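Mucus binding protein (Lactobacillus reuteri, PDB 3I57) probably binds mucus as a cell-wall-attached surface protein, this fragment being one type 2 repeat, a calcium-containing beta-grasp unit that also shows immunoglobulin-binding activity. Local coordinates at residues M16-D21 / K39-D44; E28-S33 / D51-G56. All coordinates share one frame; numbering follows the deposited sequence.

Contact 1 (M16-D21 / K39-D44)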
loop_
_atom_site.group_PDB
_atom_site.type_symbol
_atom_site.label_atom_id
_atom_site.label_comp_id
_atom_site.label_asym_id
_atom_site.label_seq_id
_atom_site.Cartn_x
_atom_site.Cartn_y
_atom_site.Cartn_z
ATOM N N MET A 16 14.569 -0.088 -18.749
ATOM C CA MET A 16 15.839 0.644 -18.735
ATOM C C MET A 16 15.563 2.055 -18.264
ATOM O O MET A 16 14.631 2.715 -18.746
ATOM C CB MET A 16 16.527 0.665 -20.112
ATOM C CG MET A 16 17.971 1.241 -20.044
ATOM S SD MET A 16 18.978 0.938 -21.536
ATOM C CE MET A 16 18.391 2.316 -22.531
ATOM N N LEU A 17 16.364 2.501 -17.302
ATOM C CA LEU A 17 16.172 3.805 -16.684
ATOM C C LEU A 17 17.078 4.866 -17.299
ATOM O O LEU A 17 16.694 6.021 -17.346
ATOM C CB LEU A 17 16.472 3.721 -15.200
ATOM C CG LEU A 17 15.661 2.660 -14.472
ATOM C CD1 LEU A 17 16.385 2.356 -13.132
ATOM C CD2 LEU A 17 14.224 3.144 -14.279
ATOM N N ARG A 18 18.265 4.469 -17.747
ATOM C CA ARG A 18 19.239 5.393 -18.351
ATOM C C ARG A 18 20.354 4.566 -18.966
ATOM O O ARG A 18 20.633 3.454 -18.520
ATOM C CB ARG A 18 19.842 6.298 -17.275
ATOM C CG ARG A 18 20.617 7.532 -17.759
ATOM C CD ARG A 18 21.180 8.303 -16.540
ATOM N NE ARG A 18 22.510 7.840 -16.098
ATOM C CZ ARG A 18 23.059 8.168 -14.921
ATOM N NH1 ARG A 18 22.372 8.901 -14.042
ATOM N NH2 ARG A 18 24.288 7.749 -14.611
ATOM N N GLN A 19 20.969 5.098 -20.013
ATOM C CA GLN A 19 22.186 4.477 -20.560
ATOM C C GLN A 19 23.270 5.511 -20.711
ATOM O O GLN A 19 23.015 6.611 -21.239
ATOM C CB GLN A 19 21.916 3.873 -21.938
ATOM C CG GLN A 19 23.178 3.246 -22.586
ATOM C CD GLN A 19 22.822 2.492 -23.844
ATOM O OE1 GLN A 19 21.984 1.586 -23.807
ATOM N NE2 GLN A 19 23.467 2.846 -24.966
ATOM N N ASP A 20 24.473 5.163 -20.256
ATOM C CA ASP A 20 25.622 6.053 -20.368
ATOM C C ASP A 20 26.542 5.427 -21.389
ATOM O O ASP A 20 26.916 4.255 -21.230
ATOM C CB ASP A 20 26.394 6.137 -19.031
ATOM C CG ASP A 20 25.603 6.830 -17.910
ATOM O OD1 ASP A 20 24.516 7.356 -18.184
ATOM O OD2 ASP A 20 26.098 6.865 -16.760
ATOM N N ASP A 21 26.922 6.212 -22.399
ATOM C CA ASP A 21 27.868 5.800 -23.434
ATOM C C ASP A 21 29.263 6.336 -23.139
ATOM O O ASP A 21 29.411 7.468 -22.645
ATOM C CB ASP A 21 27.420 6.325 -24.797
ATOM C CG ASP A 21 26.257 5.566 -25.361
ATOM O OD1 ASP A 21 25.803 4.590 -24.732
ATOM O OD2 ASP A 21 25.805 5.945 -26.466
ATOM N N LYS A 39 24.308 5.890 -6.730
ATOM C CA LYS A 39 23.827 6.886 -5.761
ATOM C C LYS A 39 22.542 7.605 -6.203
ATOM O O LYS A 39 21.599 7.776 -5.399
ATOM C CB LYS A 39 24.932 7.901 -5.482
ATOM C CG LYS A 39 24.590 8.947 -4.442
ATOM C CD LYS A 39 25.870 9.766 -4.162
ATOM C CE LYS A 39 25.591 11.097 -3.466
ATOM N NZ LYS A 39 25.481 10.980 -1.994
ATOM N N LYS A 40 22.506 8.027 -7.461
ATOM C CA LYS A 40 21.352 8.712 -8.018
ATOM C C LYS A 40 20.086 7.854 -7.940
ATOM O O LYS A 40 19.054 8.287 -7.400
ATOM C CB LYS A 40 21.635 9.166 -9.450
ATOM C CG LYS A 40 20.491 9.955 -10.141
ATOM C CD LYS A 40 19.425 9.018 -10.710
ATOM C CE LYS A 40 18.306 9.797 -11.448
ATOM N NZ LYS A 40 17.693 10.831 -10.554
ATOM N N PHE A 41 20.153 6.634 -8.455
ATOM C CA PHE A 41 18.965 5.788 -8.412
ATOM C C PHE A 41 18.557 5.376 -6.986
ATOM O O PHE A 41 17.362 5.320 -6.669
ATOM C CB PHE A 41 19.085 4.616 -9.395
ATOM C CG PHE A 41 19.058 5.077 -10.829
ATOM C CD1 PHE A 41 17.889 5.622 -11.356
ATOM C CD2 PHE A 41 20.186 5.045 -11.612
ATOM C CE1 PHE A 41 17.855 6.088 -12.649
ATOM C CE2 PHE A 41 20.164 5.539 -12.915
ATOM C CZ PHE A 41 19.003 6.038 -13.435
ATOM N N GLU A 42 19.536 5.157 -6.103
ATOM C CA GLU A 42 19.188 4.853 -4.709
ATOM C C GLU A 42 18.486 6.068 -4.069
ATOM O O GLU A 42 17.594 5.913 -3.254
ATOM C CB GLU A 42 20.401 4.288 -3.938
ATOM C CG GLU A 42 20.818 2.870 -4.475
ATOM C CD GLU A 42 21.752 2.070 -3.539
ATOM O OE1 GLU A 42 22.611 2.708 -2.916
ATOM O OE2 GLU A 42 21.645 0.799 -3.436
ATOM N N GLY A 43 18.818 7.266 -4.535
ATOM C CA GLY A 43 18.122 8.473 -4.107
ATOM C C GLY A 43 16.693 8.561 -4.611
ATOM O O GLY A 43 15.903 9.352 -4.092
ATOM N N ASP A 44 16.349 7.784 -5.638
ATOM C CA ASP A 44 14.982 7.730 -6.132
ATOM C C ASP A 44 14.262 6.486 -5.591
ATOM O O ASP A 44 13.234 6.107 -6.108
ATOM C CB ASP A 44 14.924 7.713 -7.662
ATOM C CG ASP A 44 15.480 9.003 -8.295
ATOM O OD1 ASP A 44 15.548 10.006 -7.594
ATOM O OD2 ASP A 44 15.820 8.998 -9.485
#
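Leu17 lays its side chain along the ring of Phe41, so that the edge strand 15-24 meets helix 35-43 through a branched aliphatic residue set against an aromatic one. Its CB lies 3.7 Å from CE1 of Phe41, at the ring's rim, and CD1 stands over one face in a CH-pi contact, 4.3 Å from the ring centroid and 23° off the normal. With CG on the side of the backbone N (chi1 -56°), the isobutyl group runs past the ring, pointing the opposite way to the Phe41 side chain, and CD1 comes to lie above the aromatic carbons.

Arg18 approaches the same ring at its edge: CB is 3.9 Å from CZ of Phe41, near the ring plane. That two consecutive strand residues both point at the helix is the work of a classic beta bulge, in which Leu17 and Arg18 together face Tyr8 of strand 2-10. Farther out, the arginine chain bends at chi3 and brings its guanidinium alongside the ring, with CE2 of Phe41 against one guanidinium face, toward its rim; the planes are 44° apart, too tilted for a parallel stack. Lys40 CD lies over the centre of the other face of Phe41, so aliphatic groups bracket the ring, while Lys40 NZ meets Asp44 OD2 (2.8 Å) in a salt bridge.

Asp20 receives the guanidinium side-on, OD1 taking Arg18 NE and OD2 taking Arg18 NH2, each at 2.9 Å. This two-point grip fixes the plane of the arginine head, which also makes a cation-pi contact with Tyr8. Phe41 also meets the rings of Tyr8 and Phe73 and touches Tyr46, so it packs against strands 2-10, 46-51 and 67-80. A helix packed antiparallel to a strand of a mixed sheet, an aromatic at their interface, belongs to the beta-grasp fold of this ubiquitin-like mucin-binding domain.

Contact 2 (E28-S33 / D51-G56)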
loop_
_atom_site.group_PDB
_atom_site.type_symbol
_atom_site.label_atom_id
_atom_site.label_comp_id
_atom_site.label_asym_id
_atom_site.label_seq_id
_atom_site.Cartn_x
_atom_site.Cartn_y
_atom_site.Cartn_z
ATOM N N GLU A 28 42.692 0.610 -23.276
ATOM C CA GLU A 28 42.568 1.652 -22.270
ATOM C C GLU A 28 41.655 1.140 -21.161
ATOM O O GLU A 28 40.645 0.503 -21.441
ATOM C CB GLU A 28 41.984 2.917 -22.915
ATOM C CG GLU A 28 41.646 4.062 -21.944
ATOM C CD GLU A 28 40.775 5.139 -22.592
ATOM O OE1 GLU A 28 40.762 5.262 -23.845
ATOM O OE2 GLU A 28 40.115 5.887 -21.836
ATOM N N THR A 29 42.007 1.415 -19.902
ATOM C CA THR A 29 41.075 1.115 -18.804
ATOM C C THR A 29 39.827 2.019 -18.901
ATOM O O THR A 29 39.955 3.240 -19.053
ATOM C CB THR A 29 41.756 1.245 -17.433
ATOM O OG1 THR A 29 42.776 0.251 -17.327
ATOM C CG2 THR A 29 40.709 1.061 -16.249
ATOM N N ILE A 30 38.625 1.435 -18.838
ATOM C CA ILE A 30 37.410 2.260 -19.107
ATOM C C ILE A 30 37.281 3.275 -17.964
ATOM O O ILE A 30 37.174 2.868 -16.834
ATOM C CB ILE A 30 36.111 1.408 -19.226
ATOM C CG1 ILE A 30 36.166 0.441 -20.423
ATOM C CG2 ILE A 30 34.875 2.344 -19.319
ATOM C CD1 ILE A 30 35.234 -0.780 -20.284
ATOM N N PRO A 31 37.348 4.589 -18.253
ATOM C CA PRO A 31 37.399 5.570 -17.174
ATOM C C PRO A 31 36.011 5.878 -16.676
ATOM O O PRO A 31 35.464 6.955 -16.953
ATOM C CB PRO A 31 38.047 6.802 -17.831
ATOM C CG PRO A 31 37.699 6.671 -19.278
ATOM C CD PRO A 31 37.596 5.199 -19.574
ATOM N N TYR A 32 35.427 4.910 -15.974
ATOM C CA TYR A 32 34.051 5.020 -15.513
ATOM C C TYR A 32 33.911 4.285 -14.194
ATOM O O TYR A 32 34.550 3.232 -13.963
ATOM C CB TYR A 32 33.115 4.361 -16.542
ATOM C CG TYR A 32 31.632 4.540 -16.315
ATOM C CD1 TYR A 32 30.960 5.646 -16.833
ATOM C CD2 TYR A 32 30.897 3.577 -15.634
ATOM C CE1 TYR A 32 29.598 5.822 -16.649
ATOM C CE2 TYR A 32 29.549 3.731 -15.442
ATOM C CZ TYR A 32 28.893 4.842 -15.963
ATOM O OH TYR A 32 27.552 4.958 -15.745
ATOM N N SER A 33 33.042 4.838 -13.362
ATOM C CA SER A 33 32.573 4.171 -12.155
ATOM C C SER A 33 31.054 4.242 -12.108
ATOM O O SER A 33 30.451 5.246 -12.501
ATOM C CB SER A 33 33.123 4.857 -10.912
ATOM O OG SER A 33 32.348 4.544 -9.767
ATOM N N ASP A 51 25.485 -5.095 -9.848
ATOM C CA ASP A 51 26.305 -4.230 -10.708
ATOM C C ASP A 51 27.214 -5.128 -11.547
ATOM O O ASP A 51 28.141 -5.751 -11.024
ATOM C CB ASP A 51 27.121 -3.286 -9.823
ATOM C CG ASP A 51 28.096 -2.386 -10.603
ATOM O OD1 ASP A 51 28.265 -2.534 -11.837
ATOM O OD2 ASP A 51 28.704 -1.528 -9.926
ATOM N N ASN A 52 26.939 -5.180 -12.846
ATOM C CA ASN A 52 27.657 -6.052 -13.784
ATOM C C ASN A 52 28.811 -5.357 -14.494
ATOM O O ASN A 52 29.436 -5.940 -15.372
ATOM C CB ASN A 52 26.683 -6.596 -14.828
ATOM C CG ASN A 52 25.690 -7.567 -14.242
ATOM O OD1 ASN A 52 24.474 -7.464 -14.481
ATOM N ND2 ASN A 52 26.188 -8.508 -13.454
ATOM N N PHE A 53 29.110 -4.126 -14.115
ATOM C CA PHE A 53 30.266 -3.425 -14.674
ATOM C C PHE A 53 31.523 -3.858 -13.915
ATOM O O PHE A 53 31.644 -3.587 -12.731
ATOM C CB PHE A 53 30.115 -1.903 -14.522
ATOM C CG PHE A 53 31.213 -1.115 -15.221
ATOM C CD1 PHE A 53 31.266 -1.058 -16.607
ATOM C CD2 PHE A 53 32.177 -0.431 -14.494
ATOM C CE1 PHE A 53 32.282 -0.342 -17.245
ATOM C CE2 PHE A 53 33.199 0.281 -15.128
ATOM C CZ PHE A 53 33.253 0.329 -16.485
ATOM N N PRO A 54 32.454 -4.545 -14.589
ATOM C CA PRO A 54 33.561 -5.116 -13.850
ATOM C C PRO A 54 34.604 -4.077 -13.452
ATOM O O PRO A 54 34.968 -3.242 -14.260
ATOM C CB PRO A 54 34.180 -6.104 -14.847
ATOM C CG PRO A 54 33.172 -6.303 -15.896
ATOM C CD PRO A 54 32.448 -4.996 -15.984
ATOM N N ALA A 55 35.112 -4.177 -12.225
ATOM C CA ALA A 55 36.203 -3.321 -11.756
ATOM C C ALA A 55 37.365 -3.349 -12.723
ATOM O O ALA A 55 37.845 -4.424 -13.090
ATOM C CB ALA A 55 36.675 -3.796 -10.355
ATOM N N GLY A 56 37.823 -2.182 -13.163
ATOM C CA GLY A 56 39.054 -2.128 -13.960
ATOM C C GLY A 56 38.958 -2.719 -15.353
ATOM O O GLY A 56 39.988 -2.976 -15.994
HETATM O O HOH W 1 42.482 -2.103 -16.434
#
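Tyr32 turns the edge of its ring to the face of Phe53, a T-shaped pair with centroids 5.5 Å apart and planes at 72°. CD2 of the tyrosine stands above the phenylalanine ring, offset toward its rim, while the backbone O of Tyr32 lies 3.4 Å from CE2 of Phe53. Ile30 comes to the same ring from its edge, CG2 reaching CZ of Phe53 at 3.8 Å; its beta branch lets CG2 point there while CG1 goes another way. A broad flat ring suits this place: with CG anti to the backbone N (chi1 -174°), Phe53 reaches across to the 28-33 loop. Replacing it with an alanine would probably leave the edge of Tyr32 and the methyl of Ile30 facing a gap.

These loops, one before the helix and one after strand 46-51, lie at the end of the beta-grasp domain near the calcium site, the ion about 9 Å from the Ile30 side chain. At the outer margin a water joins Thr29 OG1 to Gly56 O, to which it donates at 2.7 Å; the positive phi of Gly56 (69°) suits glycine. Tyr32 OH is hydrogen-bonded to Asp20 OD2 and Tyr8 OH, which hold the ring's far end. An Asx turn, Phe53 N to Asp51 OD1 at 2.9 Å, sets the start of the second loop. An inverse gamma turn centred on Pro31 shapes the first, and Tyr69 meets Phe53 edge-to-face.

Contact 1 joins strand 15-24 to helix 35-43 and is partly buried, with Phe41 buried and the charged groups toward solvent; contact 2 lies at the surface and ties two irregular loops nearer the calcium. Both centre on a phenylalanine, but within its two segments Phe41 has aliphatic carbons over both faces and Arg18 alongside, whereas Phe53 meets a tyrosine ring, and a bridging water serves the margin. Their segments alternate along the chain, the strand and 28-33 leading up to the helix, with 51-56 following it. The two contacts touch where Asp20 OD2 and Tyr32 OH lie 2.6 Å apart, a probable hydrogen bond, so the aspartate that holds Arg18 also meets the tyrosine of contact 2.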